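Local coordinates for protein acetylacetone-cleaving enzyme (Acinetobacter johnsonii, PDB 3BAL) that cleaves acetylacetone with molecular oxygen to methylglyoxal and acetate, working as a homotetrameric, iron-dependent cupin dioxygenase, at residues 22-26 against 27-31; 39-42 against 43-46; 134-137 against 138-142. One frame throughout, in Å; residues are numbered along the deposited sequence.

Contact 1: residues 22-26 against 27-31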
loop_
_atom_site.group_PDB
_atom_site.type_symbol
_atom_site.label_atom_id
_atom_site.label_comp_id
_atom_site.label_asym_id
_atom_site.label_seq_id
_atom_site.Cartn_x
_atom_site.Cartn_y
_atom_site.Cartn_z
ATOM N N VAL A 22 -13.935 24.225 3.869
ATOM C CA VAL A 22 -13.157 25.464 3.918
ATOM C C VAL A 22 -12.570 25.746 2.534
ATOM O O VAL A 22 -12.456 24.842 1.704
ATOM C CB VAL A 22 -11.980 25.378 4.937
ATOM C CG1 VAL A 22 -12.512 25.151 6.335
ATOM C CG2 VAL A 22 -11.008 24.271 4.540
ATOM N N PRO A 23 -12.193 27.009 2.267
ATOM C CA PRO A 23 -11.616 27.355 0.964
ATOM C C PRO A 23 -10.311 26.592 0.710
ATOM O O PRO A 23 -9.464 26.484 1.598
ATOM C CB PRO A 23 -11.386 28.865 1.076
ATOM C CG PRO A 23 -12.462 29.307 2.027
ATOM C CD PRO A 23 -12.416 28.219 3.080
ATOM N N PHE A 24 -10.168 26.055 -0.498
ATOM C CA PHE A 24 -8.973 25.318 -0.903
ATOM C C PHE A 24 -7.943 26.400 -1.255
ATOM O O PHE A 24 -8.301 27.413 -1.856
ATOM C CB PHE A 24 -9.291 24.461 -2.131
ATOM C CG PHE A 24 -8.211 23.483 -2.490
ATOM C CD1 PHE A 24 -7.985 22.358 -1.705
ATOM C CD2 PHE A 24 -7.412 23.688 -3.613
ATOM C CE1 PHE A 24 -6.980 21.448 -2.029
ATOM C CE2 PHE A 24 -6.406 22.785 -3.945
ATOM C CZ PHE A 24 -6.191 21.662 -3.150
ATOM N N PRO A 25 -6.658 26.202 -0.899
ATOM C CA PRO A 25 -5.639 27.218 -1.205
ATOM C C PRO A 25 -5.641 27.780 -2.628
ATOM O O PRO A 25 -5.627 27.035 -3.609
ATOM C CB PRO A 25 -4.324 26.526 -0.824
ATOM C CG PRO A 25 -4.651 25.070 -0.886
ATOM C CD PRO A 25 -6.036 24.998 -0.321
ATOM N N GLU A 26 -5.664 29.109 -2.719
ATOM C CA GLU A 26 -5.685 29.807 -3.997
ATOM C C GLU A 26 -4.439 29.575 -4.828
ATOM O O GLU A 26 -4.458 29.735 -6.049
ATOM C CB GLU A 26 -5.865 31.312 -3.786
ATOM C CG GLU A 26 -7.280 31.731 -3.435
ATOM C CD GLU A 26 -7.498 33.224 -3.610
ATOM O OE1 GLU A 26 -6.771 34.013 -2.965
ATOM O OE2 GLU A 26 -8.395 33.611 -4.394
ATOM N N ALA A 27 -3.349 29.205 -4.173
ATOM C CA ALA A 27 -2.112 28.963 -4.896
ATOM C C ALA A 27 -2.232 27.740 -5.816
ATOM O O ALA A 27 -1.613 27.702 -6.881
ATOM C CB ALA A 27 -0.964 28.774 -3.907
ATOM N N PHE A 28 -3.054 26.764 -5.424
ATOM C CA PHE A 28 -3.211 25.534 -6.206
ATOM C C PHE A 28 -4.556 25.282 -6.896
ATOM O O PHE A 28 -4.869 24.145 -7.258
ATOM C CB PHE A 28 -2.881 24.329 -5.325
ATOM C CG PHE A 28 -1.611 24.482 -4.553
ATOM C CD1 PHE A 28 -1.614 25.083 -3.307
ATOM C CD2 PHE A 28 -0.405 24.052 -5.085
ATOM C CE1 PHE A 28 -0.426 25.258 -2.598
ATOM C CE2 PHE A 28 0.788 24.223 -4.385
ATOM C CZ PHE A 28 0.776 24.825 -3.140
ATOM N N SER A 29 -5.348 26.330 -7.079
ATOM C CA SER A 29 -6.631 26.186 -7.746
ATOM C C SER A 29 -7.146 27.532 -8.241
ATOM O O SER A 29 -6.527 28.567 -8.005
ATOM C CB SER A 29 -7.654 25.546 -6.801
ATOM O OG SER A 29 -7.840 26.331 -5.639
ATOM N N ASP A 30 -8.268 27.495 -8.959
ATOM C CA ASP A 30 -8.920 28.688 -9.487
ATOM C C ASP A 30 -10.424 28.471 -9.376
ATOM O O ASP A 30 -10.935 27.409 -9.733
ATOM C CB ASP A 30 -8.539 28.931 -10.949
ATOM C CG ASP A 30 -9.210 30.167 -11.520
ATOM O OD1 ASP A 30 -10.065 30.029 -12.423
ATOM O OD2 ASP A 30 -8.892 31.288 -11.060
ATOM N N GLY A 31 -11.134 29.484 -8.894
ATOM C CA GLY A 31 -12.567 29.352 -8.709
ATOM C C GLY A 31 -12.752 29.111 -7.224
ATOM O O GLY A 31 -11.779 28.848 -6.516
HETATM O O HOH W 1 -5.751 30.930 -7.797
#
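Between P25 and F28 the backbone folds into a beta-turn, with E26 and A27 at its corners in right-handed helical conformation and the F28 N-H bonded to P25 O at 3.2 Å. That carbonyl has a second donor, the hydroxyl of S29, whose OG lies 3.1 Å from P25 O. The two donors come in from opposite faces of the carbonyl plane, each tilted well out of it. With chi1 at 60°, S29 OG sits between its own backbone N and carbonyl carbon, and this points it back over the turn. S29 OG also lies at the edge of the F24 ring, 3.4 Å from F24 CD2 and near the ring plane. F28 O approaches that rim too, 3.9 Å from F24 CE2. F24 has CG swung away from its backbone N (chi1 -170°), which turns the ring toward residues 28 and 29. Its CE2 packs on F28 CB, and the two side chains cross at about a right angle. F28 CD1 in turn rests 3.9 Å from P25 CG. F24 and F28 also make edge-to-face contacts with other rings: W35 and F59 for the former, F125 for the latter. At the exit of the turn, E26 O comes within 3.1 Å of S29 O, and one water donates to both. The turn carries the jelly roll from strand 22-23, beside 34-41, to strand 29-30, which pairs with 57-64. In chemical terms, two donors fix the P25 carbonyl, the slightly positive ring edge of F24 meets oxygen atoms, and water probably eases the repulsion between the paired carbonyls.

Contact 2: residues 39-42 against 43-46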
loop_
_atom_site.group_PDB
_atom_site.type_symbol
_atom_site.label_atom_id
_atom_site.label_comp_id
_atom_site.label_asym_id
_atom_site.label_seq_id
_atom_site.Cartn_x
_atom_site.Cartn_y
_atom_site.Cartn_z
ATOM N N HIS A 39 -9.257 11.945 6.234
ATOM C CA HIS A 39 -8.374 10.984 6.890
ATOM C C HIS A 39 -6.938 11.019 6.383
ATOM O O HIS A 39 -6.673 11.304 5.211
ATOM C CB HIS A 39 -8.940 9.567 6.722
ATOM C CG HIS A 39 -8.032 8.482 7.215
ATOM N ND1 HIS A 39 -7.134 7.832 6.396
ATOM C CD2 HIS A 39 -7.893 7.925 8.441
ATOM C CE1 HIS A 39 -6.484 6.920 7.094
ATOM N NE2 HIS A 39 -6.924 6.955 8.338
ATOM N N SER A 40 -6.016 10.713 7.287
ATOM C CA SER A 40 -4.600 10.680 6.968
ATOM C C SER A 40 -3.986 9.404 7.558
ATOM O O SER A 40 -4.237 9.069 8.711
ATOM C CB SER A 40 -3.923 11.929 7.548
ATOM O OG SER A 40 -2.523 11.867 7.406
ATOM N N SER A 41 -3.228 8.674 6.747
ATOM C CA SER A 41 -2.552 7.464 7.203
ATOM C C SER A 41 -1.049 7.772 7.137
ATOM O O SER A 41 -0.412 7.603 6.090
ATOM C CB SER A 41 -2.897 6.277 6.298
ATOM O OG SER A 41 -4.005 5.544 6.796
ATOM N N PRO A 42 -0.466 8.236 8.261
ATOM C CA PRO A 42 0.961 8.581 8.321
ATOM C C PRO A 42 1.938 7.436 8.100
ATOM O O PRO A 42 3.078 7.653 7.680
ATOM C CB PRO A 42 1.100 9.222 9.701
ATOM C CG PRO A 42 0.091 8.464 10.513
ATOM C CD PRO A 42 -1.103 8.394 9.584
ATOM N N GLU A 43 1.493 6.220 8.381
ATOM C CA GLU A 43 2.336 5.041 8.212
ATOM C C GLU A 43 2.342 4.606 6.746
ATOM O O GLU A 43 3.393 4.310 6.176
ATOM C CB GLU A 43 1.801 3.917 9.094
ATOM C CG GLU A 43 2.669 2.686 9.181
ATOM C CD GLU A 43 2.076 1.660 10.131
ATOM O OE1 GLU A 43 1.114 0.955 9.740
ATOM O OE2 GLU A 43 2.563 1.576 11.283
ATOM N N THR A 44 1.159 4.586 6.140
ATOM C CA THR A 44 1.009 4.183 4.744
ATOM C C THR A 44 1.382 5.302 3.771
ATOM O O THR A 44 1.934 5.051 2.694
ATOM C CB THR A 44 -0.447 3.768 4.460
ATOM O OG1 THR A 44 -0.842 2.754 5.389
ATOM C CG2 THR A 44 -0.584 3.237 3.049
ATOM N N SER A 45 1.060 6.529 4.174
ATOM C CA SER A 45 1.288 7.764 3.422
ATOM C C SER A 45 0.092 8.078 2.520
ATOM O O SER A 45 0.199 8.857 1.571
ATOM C CB SER A 45 2.589 7.718 2.593
ATOM O OG SER A 45 2.417 7.065 1.351
ATOM N N SER A 46 -1.056 7.479 2.821
ATOM C CA SER A 46 -2.257 7.732 2.041
ATOM C C SER A 46 -3.139 8.743 2.781
ATOM O O SER A 46 -3.008 8.908 3.993
ATOM C CB SER A 46 -3.030 6.434 1.828
ATOM O OG SER A 46 -3.353 5.849 3.070
HETATM O O HOH W 2 -3.894 3.077 5.573
HETATM O O HOH W 3 5.297 6.039 6.992
#
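S41 and S46 face one another across the neck of a tight beta-hairpin, S41 N donating to S46 O at 2.8 Å in a nearly straight bond. The return bond, from S46 N to S41 O, is weak; the shorter bond to S41 O comes from S45 N at 2.6 Å, nearly along the C=O axis. S45 and S46 thus both face S41, a G1 beta bulge, with S45 in the left-handed conformation (phi 89°) that this bulge calls for. The side chains of S41 and S46 lie on the same side of the hairpin; S46 OG, at chi1 57°, comes to 3.3 Å from S41 CB. A water links S41 OG to T44 OG1, which also bonds T44 OG1 of the second subunit. E43 packs its CB against the P42 backbone, then runs out extended, so that its OE1 accepts from the backbone N of E43 and T44 of that second subunit. A second water donates to P42 O and E43 O at the bend. The hairpin joins antiparallel strands 34-41 and 46-53; T44, S45 and S46 touch L120 of strand 113-120, and W138, opening helix 138-148, packs on S40 and P42.

Contact 3: residues 134-137 against 138-142; sequences ASIG and WAEAQ
The carboxylate of E140 turns back on the N-terminus of its own helix and takes the backbone N-H of G137, with OE1 2.8 Å from G137 N. G137 is the N-cap, and E140 stands three residues on, so this is the side-chain-to-backbone half of a capping box; glycine has no side chain to supply the other half. The E140 chain bends at chi2 (71°) to bring OE1 round, and the N-H meets it on its anti side, 30° out of the carboxylate plane. Lying by the helix start, the negative charge is probably stabilised by the first-turn dipoles. G137 O is satisfied by A141 N at 2.9 Å, a bond close to linear, and one step on, Q142 N donates to W138 O. Apolar contact comes from I136, whose CD1 lies 3.8 Å from E140 CB while CG2 reaches toward A141. Other polar ends find partners outside 134-142: S135 OG bonds N124 OD1 of its own chain and N124 ND2 of the third subunit, W138 NE1 pairs with S100 OG of the third subunit, and the Q142 amide bonds Y3 OH and K6 O of the second. Residues 134-136 run at 92° to the helix segment 138-142, axes 7.4 Å apart at closest; their strand 132-136 pairs with 123-126, and W138 and A141 lie against W47 of strand 46-53.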
loop_
_atom_site.group_PDB
_atom_site.type_symbol
_atom_site.label_atom_id
_atom_site.label_comp_id
_atom_site.label_asym_id
_atom_site.label_seq_id
_atom_site.Cartn_x
_atom_site.Cartn_y
_atom_site.Cartn_z
ATOM N N ALA A 134 5.927 22.271 -5.244
ATOM C CA ALA A 134 5.352 21.790 -3.987
ATOM C C ALA A 134 4.929 20.323 -4.069
ATOM O O ALA A 134 4.233 19.924 -4.998
ATOM C CB ALA A 134 4.154 22.649 -3.592
ATOM N N SER A 135 5.363 19.527 -3.097
ATOM C CA SER A 135 5.018 18.106 -3.026
ATOM C C SER A 135 3.980 17.973 -1.910
ATOM O O SER A 135 4.327 17.958 -0.731
ATOM C CB SER A 135 6.264 17.284 -2.691
ATOM O OG SER A 135 6.003 15.901 -2.821
ATOM N N ILE A 136 2.710 17.874 -2.283
ATOM C CA ILE A 136 1.640 17.813 -1.288
ATOM C C ILE A 136 1.161 16.406 -0.908
ATOM O O ILE A 136 0.406 15.769 -1.648
ATOM C CB ILE A 136 0.430 18.670 -1.764
ATOM C CG1 ILE A 136 0.909 20.095 -2.122
ATOM C CG2 ILE A 136 -0.653 18.707 -0.694
ATOM C CD1 ILE A 136 1.536 20.885 -0.976
ATOM N N GLY A 137 1.615 15.941 0.257
ATOM C CA GLY A 137 1.233 14.632 0.766
ATOM C C GLY A 137 0.299 14.780 1.958
ATOM O O GLY A 137 -0.190 15.886 2.215
ATOM N N TRP A 138 0.051 13.695 2.695
ATOM C CA TRP A 138 -0.854 13.748 3.853
ATOM C C TRP A 138 -0.442 14.830 4.857
ATOM O O TRP A 138 -1.290 15.541 5.396
ATOM C CB TRP A 138 -0.935 12.371 4.564
ATOM C CG TRP A 138 0.319 11.959 5.301
ATOM C CD1 TRP A 138 1.370 11.238 4.802
ATOM C CD2 TRP A 138 0.694 12.342 6.632
ATOM N NE1 TRP A 138 2.379 11.158 5.736
ATOM C CE2 TRP A 138 1.991 11.828 6.867
ATOM C CE3 TRP A 138 0.062 13.077 7.647
ATOM C CZ2 TRP A 138 2.668 12.027 8.077
ATOM C CZ3 TRP A 138 0.736 13.278 8.850
ATOM C CH2 TRP A 138 2.027 12.755 9.053
ATOM N N ALA A 139 0.859 14.961 5.097
ATOM C CA ALA A 139 1.360 15.946 6.046
ATOM C C ALA A 139 1.064 17.386 5.607
ATOM O O ALA A 139 0.591 18.196 6.403
ATOM C CB ALA A 139 2.872 15.752 6.251
ATOM N N GLU A 140 1.351 17.700 4.347
ATOM C CA GLU A 140 1.113 19.032 3.817
ATOM C C GLU A 140 -0.383 19.345 3.723
ATOM O O GLU A 140 -0.802 20.487 3.943
ATOM C CB GLU A 140 1.763 19.181 2.438
ATOM C CG GLU A 140 3.293 19.132 2.433
ATOM C CD GLU A 140 3.860 17.748 2.714
ATOM O OE1 GLU A 140 3.177 16.743 2.426
ATOM O OE2 GLU A 140 5.005 17.660 3.209
ATOM N N ALA A 141 -1.187 18.334 3.392
ATOM C CA ALA A 141 -2.638 18.502 3.288
ATOM C C ALA A 141 -3.242 18.748 4.674
ATOM O O ALA A 141 -4.130 19.589 4.836
ATOM C CB ALA A 141 -3.268 17.263 2.649
ATOM N N GLN A 142 -2.763 18.017 5.675
ATOM C CA GLN A 142 -3.273 18.205 7.028
ATOM C C GLN A 142 -2.891 19.604 7.525
ATOM O O GLN A 142 -3.680 20.263 8.198
ATOM C CB GLN A 142 -2.713 17.135 7.978
ATOM C CG GLN A 142 -3.061 17.379 9.449
ATOM C CD GLN A 142 -2.610 16.262 10.368
ATOM O OE1 GLN A 142 -3.340 15.291 10.599
ATOM N NE2 GLN A 142 -1.394 16.386 10.897
#

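The three contacts follow in series along the chain; none nests in or crosses another. Contact 1 closes the turn that leads from strand 22-23, at the edge of one jelly-roll sheet, to strand 29-30 of the other, whose partner 57-64 carries the zinc ligands H62 and H64. Contact 2 closes the hairpin further along the first of these sheets, its centre about 23 Å from that of contact 1, and the two do not touch. Contact 3, where the last strand gives way to the C-terminal helix, meets both: A134 CB lies 3.8 Å from F28 CE2, and W138 CD1 lies 3.7 Å from S45 CA. Residues of contacts 2 and 3 also reach the second subunit.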